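Local coordinates for pyroglutatmate porin OpdO (Pseudomonas aeruginosa, PDB 3SZV), which probably acts as an outer-membrane porin of the OprD family, a beta-barrel channel that lets small solutes, presumably carboxylates, cross the membrane, at residues F62-V67 with K114-N119; L127-P132 with G148-V153. All blocks are in the same frame, centred on the assembly; numbering follows the deposited sequence.

Contacts 1 and 2 follow each other along the chain on the same side of its centre, their own centres 18 Å apart and nearest atoms about 4 Å apart without touching. Strand 120-124 connects them: it pairs with strand 106-117 of contact 1 and with strand 149-156 of contact 2. Contact 1 lies 27 Å from the chain centre, where the loop between strands 49-59 and 67-81 meets the end of strand 106-117; detergent lies about 4 Å from the Ser63 side chain. Contact 2, at 12 Å, lies between the barrel wall and a segment folded inside it. Detergent also comes about 4 Å from the Ala149 side chain, consistent with a lipid-facing outer surface.

Contact 1: F62-V67 with K114-N119. With C8E ((hydroxyethyloxy)tri(ethyloxy)octane), chain F.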
loop_
_atom_site.group_PDB
_atom_site.type_symbol
_atom_site.label_atom_id
_atom_site.label_comp_id
_atom_site.label_asym_id
_atom_site.label_seq_id
_atom_site.Cartn_x
_atom_site.Cartn_y
_atom_site.Cartn_z
ATOM N N PHE A 62 -18.065 -19.069 4.338
ATOM C CA PHE A 62 -19.146 -18.371 5.019
ATOM C C PHE A 62 -20.257 -19.341 5.374
ATOM O O PHE A 62 -20.555 -20.277 4.620
ATOM C CB PHE A 62 -19.730 -17.273 4.129
ATOM C CG PHE A 62 -18.805 -16.113 3.907
ATOM C CD1 PHE A 62 -18.874 -14.979 4.709
ATOM C CD2 PHE A 62 -17.857 -16.159 2.902
ATOM C CE1 PHE A 62 -18.007 -13.902 4.494
ATOM C CE2 PHE A 62 -16.998 -15.100 2.681
ATOM C CZ PHE A 62 -17.072 -13.970 3.478
ATOM N N SER A 63 -20.894 -19.112 6.515
ATOM C CA SER A 63 -22.101 -19.866 6.842
ATOM C C SER A 63 -23.216 -19.533 5.843
ATOM O O SER A 63 -23.328 -18.391 5.372
ATOM C CB SER A 63 -22.544 -19.570 8.276
ATOM O OG SER A 63 -22.764 -18.184 8.468
ATOM N N GLU A 64 -24.025 -20.534 5.500
ATOM C CA GLU A 64 -25.111 -20.358 4.548
ATOM C C GLU A 64 -26.164 -19.409 5.093
ATOM O O GLU A 64 -26.374 -19.331 6.304
ATOM C CB GLU A 64 -25.758 -21.710 4.240
ATOM C CG GLU A 64 -24.869 -22.663 3.465
ATOM C CD GLU A 64 -24.838 -22.350 1.983
ATOM O OE1 GLU A 64 -25.644 -22.947 1.236
ATOM O OE2 GLU A 64 -24.009 -21.512 1.565
ATOM N N GLY A 65 -26.833 -18.697 4.192
ATOM C CA GLY A 65 -27.899 -17.795 4.583
ATOM C C GLY A 65 -27.813 -16.431 3.931
ATOM O O GLY A 65 -26.806 -16.092 3.308
ATOM N N THR A 66 -28.878 -15.650 4.082
ATOM C CA THR A 66 -28.921 -14.296 3.543
ATOM C C THR A 66 -27.711 -13.512 4.033
ATOM O O THR A 66 -27.026 -12.846 3.256
ATOM C CB THR A 66 -30.207 -13.567 3.958
ATOM O OG1 THR A 66 -31.337 -14.235 3.385
ATOM C CG2 THR A 66 -30.182 -12.121 3.479
ATOM N N VAL A 67 -27.450 -13.597 5.331
ATOM C CA VAL A 67 -26.222 -13.050 5.885
ATOM C C VAL A 67 -25.306 -14.205 6.247
ATOM O O VAL A 67 -25.682 -15.093 7.020
ATOM C CB VAL A 67 -26.483 -12.198 7.134
ATOM C CG1 VAL A 67 -25.182 -11.572 7.623
ATOM C CG2 VAL A 67 -27.513 -11.123 6.832
ATOM N N LYS A 114 -15.935 -11.715 9.910
ATOM C CA LYS A 114 -16.504 -11.197 8.675
ATOM C C LYS A 114 -17.965 -11.575 8.481
ATOM O O LYS A 114 -18.437 -12.607 8.978
ATOM C CB LYS A 114 -15.677 -11.622 7.453
ATOM C CG LYS A 114 -15.582 -13.123 7.230
ATOM C CD LYS A 114 -14.551 -13.437 6.147
ATOM C CE LYS A 114 -14.499 -14.933 5.878
ATOM N NZ LYS A 114 -13.501 -15.268 4.818
ATOM N N ALA A 115 -18.676 -10.732 7.740
ATOM C CA ALA A 115 -20.070 -10.990 7.397
ATOM C C ALA A 115 -20.330 -10.532 5.968
ATOM O O ALA A 115 -19.827 -9.484 5.552
ATOM C CB ALA A 115 -21.004 -10.277 8.365
ATOM N N ARG A 116 -21.095 -11.312 5.216
ATOM C CA ARG A 116 -21.440 -10.946 3.848
ATOM C C ARG A 116 -22.947 -10.945 3.655
ATOM O O ARG A 116 -23.655 -11.772 4.221
ATOM C CB ARG A 116 -20.814 -11.908 2.836
ATOM C CG ARG A 116 -21.427 -13.297 2.894
ATOM C CD ARG A 116 -20.993 -14.192 1.738
ATOM N NE ARG A 116 -21.755 -15.440 1.741
ATOM C CZ ARG A 116 -21.437 -16.515 1.028
ATOM N NH1 ARG A 116 -20.357 -16.509 0.262
ATOM N NH2 ARG A 116 -22.196 -17.601 1.096
ATOM N N VAL A 117 -23.436 -10.006 2.855
ATOM C CA VAL A 117 -24.811 -10.058 2.383
ATOM C C VAL A 117 -24.787 -9.587 0.941
ATOM O O VAL A 117 -24.061 -8.642 0.612
ATOM C CB VAL A 117 -25.749 -9.196 3.250
ATOM C CG1 VAL A 117 -25.392 -7.724 3.141
ATOM C CG2 VAL A 117 -27.206 -9.432 2.854
ATOM N N SER A 118 -25.542 -10.255 0.079
ATOM C CA SER A 118 -25.562 -9.926 -1.338
ATOM C C SER A 118 -24.135 -9.764 -1.859
ATOM O O SER A 118 -23.350 -10.714 -1.832
ATOM C CB SER A 118 -26.385 -8.663 -1.573
ATOM O OG SER A 118 -26.593 -8.432 -2.953
ATOM N N ASN A 119 -23.793 -8.555 -2.313
ATOM C CA ASN A 119 -22.458 -8.274 -2.829
ATOM C C ASN A 119 -21.696 -7.294 -1.940
ATOM O O ASN A 119 -20.959 -6.433 -2.428
ATOM C CB ASN A 119 -22.546 -7.712 -4.246
ATOM C CG ASN A 119 -21.722 -8.505 -5.234
ATOM O OD1 ASN A 119 -20.548 -8.212 -5.459
ATOM N ND2 ASN A 119 -22.336 -9.521 -5.830
HETATM C C13 C8E F . -25.197 -2.873 2.899
HETATM C C14 C8E F . -25.937 -4.149 2.524
HETATM O O15 C8E F . -26.424 -4.004 1.209
HETATM C C16 C8E F . -27.715 -4.546 1.019
HETATM C C17 C8E F . -27.628 -5.711 0.042
HETATM O O18 C8E F . -28.833 -6.448 0.085
HETATM C C19 C8E F . -29.610 -6.342 -1.087
HETATM C C20 C8E F . -29.992 -7.746 -1.551
HETATM O O21 C8E F . -30.410 -7.715 -2.897
HETATM O O HOH W 1 -24.076 -16.918 3.277
HETATM O O HOH W 2 -27.338 -12.419 0.460
#
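Phe62 inserts its ring between the side chains of Lys114 and Arg116. Lys114 CE lies over one face, 4.1 Å from the centroid of the Phe62 ring, and Arg116 CD over the opposite face, 3.7 Å from that centroid and 15° off its normal; both are CH-pi contacts. Arg116 CG sits between its backbone N and carbonyl carbon (chi1 69°), and the chain then runs extended to NE across the ring, bringing one guanidinium face over Phe62 CB, 10° from the ring plane. Ser63 contributes its carbonyl: a water that accepts from Arg116 NH2 at 3.0 Å, at the guanidinium edge and in its plane, lies 2.7 Å from Ser63 O. Glu64 directs its CB away, yet Glu64 OE2 stands 4.3 Å from Arg116 NH2, too long for a salt bridge but probably an electrostatic attraction. Gly65 O, 2.9 Å from the same water O, is another acceptor in reach of its protons. Thr66 O accepts from a second water, which accepts from Ser118 N, while the Thr66 methyl lies alongside Val117 CG2. Val67 CA makes a CA-H...O contact with Arg116 O, its CG2 packing on Val117 CG2 and CG1 on Ala115 CB. Val117 CG1 lies 3.7 Å from C14 of the bound C8E, Ser118 CB 3.6 Å from its C17. Outside the segments, Lys114 NZ forms a salt bridge with Asp72 and Ser63 OG bonds to Phe69 N. Residues 62-67 follow strand 49-59 and lead into strand 67-81, beside the end of strand 106-117; helix 10-21, which begins in the expression tag, touches Ser63 through Leu19 and Glu64 through Asp18.

Contact 2: L127-P132 with G148-V153; sequences LHFKSP and GALLDV
Leu150 reaches from its strand toward two hydrophobic side chains of the segment 127-132, Leu127 and Phe129. Its CB meets both methyls of Leu127, at 3.9 Å from Leu127 CD1 and 4.0 Å from Leu127 CD2. With CG set anti to the backbone N (chi1 170°), the branch is carried over to Phe129. There CD2 touches near the root of the ring, 3.8 Å from Phe129 CG and CD1, and makes a CH-pi contact 26° off the ring normal. The other methyl, Leu150 CD1, stands over the middle of the same face, 4.1 Å above the Phe129 ring plane. Both methyls therefore lie over one face of the Phe129 ring.

Leu127 fills the adjoining position: its CD1 abuts the backbone where the chain turns its corner, 3.4 Å from Gly148 C and 3.5 Å from Gly148 O. The close fit is to a peptide group, and Gly148 adopts backbone angles that suit a residue without a side chain. Outside the two segments, Leu127 touches Leu166 of strand 159-170 and Phe129 touches Phe194 of strand 186-200. The link across these segments is thus apolar packing. Leu150 points toward the segment 127-132 while Ala149 turns away from it, the alternation of a porin barrel strand; a segment folded inward against the wall is consistent with the loops that narrow the channel in the OprD family.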
loop_
_atom_site.group_PDB
_atom_site.type_symbol
_atom_site.label_atom_id
_atom_site.label_comp_id
_atom_site.label_asym_id
_atom_site.label_seq_id
_atom_site.Cartn_x
_atom_site.Cartn_y
_atom_site.Cartn_z
ATOM N N LEU A 127 -6.963 -5.733 9.845
ATOM C CA LEU A 127 -7.236 -5.280 8.481
ATOM C C LEU A 127 -5.952 -4.954 7.736
ATOM O O LEU A 127 -4.971 -4.494 8.317
ATOM C CB LEU A 127 -8.100 -4.016 8.500
ATOM C CG LEU A 127 -9.450 -4.168 9.189
ATOM C CD1 LEU A 127 -10.110 -2.793 9.281
ATOM C CD2 LEU A 127 -10.346 -5.163 8.454
ATOM N N HIS A 128 -5.981 -5.183 6.427
ATOM C CA HIS A 128 -4.871 -4.833 5.549
ATOM C C HIS A 128 -5.471 -4.592 4.177
ATOM O O HIS A 128 -5.995 -5.512 3.546
ATOM C CB HIS A 128 -3.804 -5.945 5.500
ATOM C CG HIS A 128 -2.614 -5.596 4.664
ATOM N ND1 HIS A 128 -1.422 -5.150 5.203
ATOM C CD2 HIS A 128 -2.429 -5.618 3.322
ATOM C CE1 HIS A 128 -0.563 -4.910 4.230
ATOM N NE2 HIS A 128 -1.149 -5.185 3.074
ATOM N N PHE A 129 -5.453 -3.338 3.736
ATOM C CA PHE A 129 -6.109 -2.983 2.490
ATOM C C PHE A 129 -5.485 -1.707 1.944
ATOM O O PHE A 129 -4.688 -1.040 2.634
ATOM C CB PHE A 129 -7.624 -2.804 2.719
ATOM C CG PHE A 129 -7.967 -1.648 3.626
ATOM C CD1 PHE A 129 -7.949 -1.787 5.013
ATOM C CD2 PHE A 129 -8.312 -0.415 3.095
ATOM C CE1 PHE A 129 -8.271 -0.709 5.851
ATOM C CE2 PHE A 129 -8.632 0.664 3.915
ATOM C CZ PHE A 129 -8.609 0.531 5.296
ATOM N N LYS A 130 -5.844 -1.375 0.709
ATOM C CA LYS A 130 -5.348 -0.198 0.013
ATOM C C LYS A 130 -6.523 0.695 -0.359
ATOM O O LYS A 130 -7.553 0.221 -0.847
ATOM C CB LYS A 130 -4.634 -0.598 -1.287
ATOM C CG LYS A 130 -3.588 -1.698 -1.167
ATOM C CD LYS A 130 -2.360 -1.246 -0.410
ATOM C CE LYS A 130 -1.301 -2.357 -0.475
ATOM N NZ LYS A 130 0.018 -1.938 0.096
ATOM N N SER A 131 -6.368 1.989 -0.135
ATOM C CA SER A 131 -7.366 2.975 -0.547
ATOM C C SER A 131 -6.675 4.324 -0.640
ATOM O O SER A 131 -5.605 4.506 -0.058
ATOM C CB SER A 131 -8.541 3.051 0.441
ATOM O OG SER A 131 -8.186 3.693 1.657
ATOM N N PRO A 132 -7.278 5.285 -1.341
ATOM C CA PRO A 132 -6.572 6.560 -1.501
ATOM C C PRO A 132 -6.179 7.196 -0.169
ATOM O O PRO A 132 -5.054 7.718 -0.074
ATOM C CB PRO A 132 -7.589 7.417 -2.269
ATOM C CG PRO A 132 -8.306 6.391 -3.128
ATOM C CD PRO A 132 -8.480 5.205 -2.204
ATOM N N GLY A 148 -9.674 -2.436 13.165
ATOM C CA GLY A 148 -10.880 -1.671 12.908
ATOM C C GLY A 148 -11.949 -2.439 12.171
ATOM O O GLY A 148 -11.960 -3.672 12.168
ATOM N N ALA A 149 -12.850 -1.693 11.543
ATOM C CA ALA A 149 -13.923 -2.272 10.757
ATOM C C ALA A 149 -13.872 -1.680 9.360
ATOM O O ALA A 149 -13.674 -0.465 9.194
ATOM C CB ALA A 149 -15.273 -1.997 11.413
ATOM N N LEU A 150 -14.038 -2.535 8.355
ATOM C CA LEU A 150 -13.969 -2.143 6.949
ATOM C C LEU A 150 -15.169 -2.718 6.221
ATOM O O LEU A 150 -15.426 -3.921 6.271
ATOM C CB LEU A 150 -12.671 -2.655 6.308
ATOM C CG LEU A 150 -12.557 -2.526 4.788
ATOM C CD1 LEU A 150 -12.455 -1.062 4.372
ATOM C CD2 LEU A 150 -11.348 -3.316 4.267
ATOM N N LEU A 151 -15.919 -1.845 5.557
ATOM C CA LEU A 151 -17.105 -2.248 4.818
ATOM C C LEU A 151 -16.894 -2.004 3.335
ATOM O O LEU A 151 -16.431 -0.931 2.936
ATOM C CB LEU A 151 -18.324 -1.465 5.318
ATOM C CG LEU A 151 -19.661 -1.743 4.633
ATOM C CD1 LEU A 151 -20.097 -3.200 4.802
ATOM C CD2 LEU A 151 -20.713 -0.792 5.183
ATOM N N ASP A 152 -17.246 -2.987 2.518
ATOM C CA ASP A 152 -17.095 -2.905 1.070
ATOM C C ASP A 152 -18.430 -3.270 0.437
ATOM O O ASP A 152 -18.897 -4.393 0.593
ATOM C CB ASP A 152 -16.002 -3.877 0.606
ATOM C CG ASP A 152 -15.640 -3.705 -0.857
ATOM O OD1 ASP A 152 -16.534 -3.787 -1.724
ATOM O OD2 ASP A 152 -14.448 -3.495 -1.150
ATOM N N VAL A 153 -19.053 -2.324 -0.258
ATOM C CA VAL A 153 -20.393 -2.493 -0.805
ATOM C C VAL A 153 -20.351 -2.403 -2.325
ATOM O O VAL A 153 -20.011 -1.347 -2.880
ATOM C CB VAL A 153 -21.348 -1.399 -0.261
ATOM C CG1 VAL A 153 -22.706 -1.445 -0.960
ATOM C CG2 VAL A 153 -21.514 -1.538 1.254
#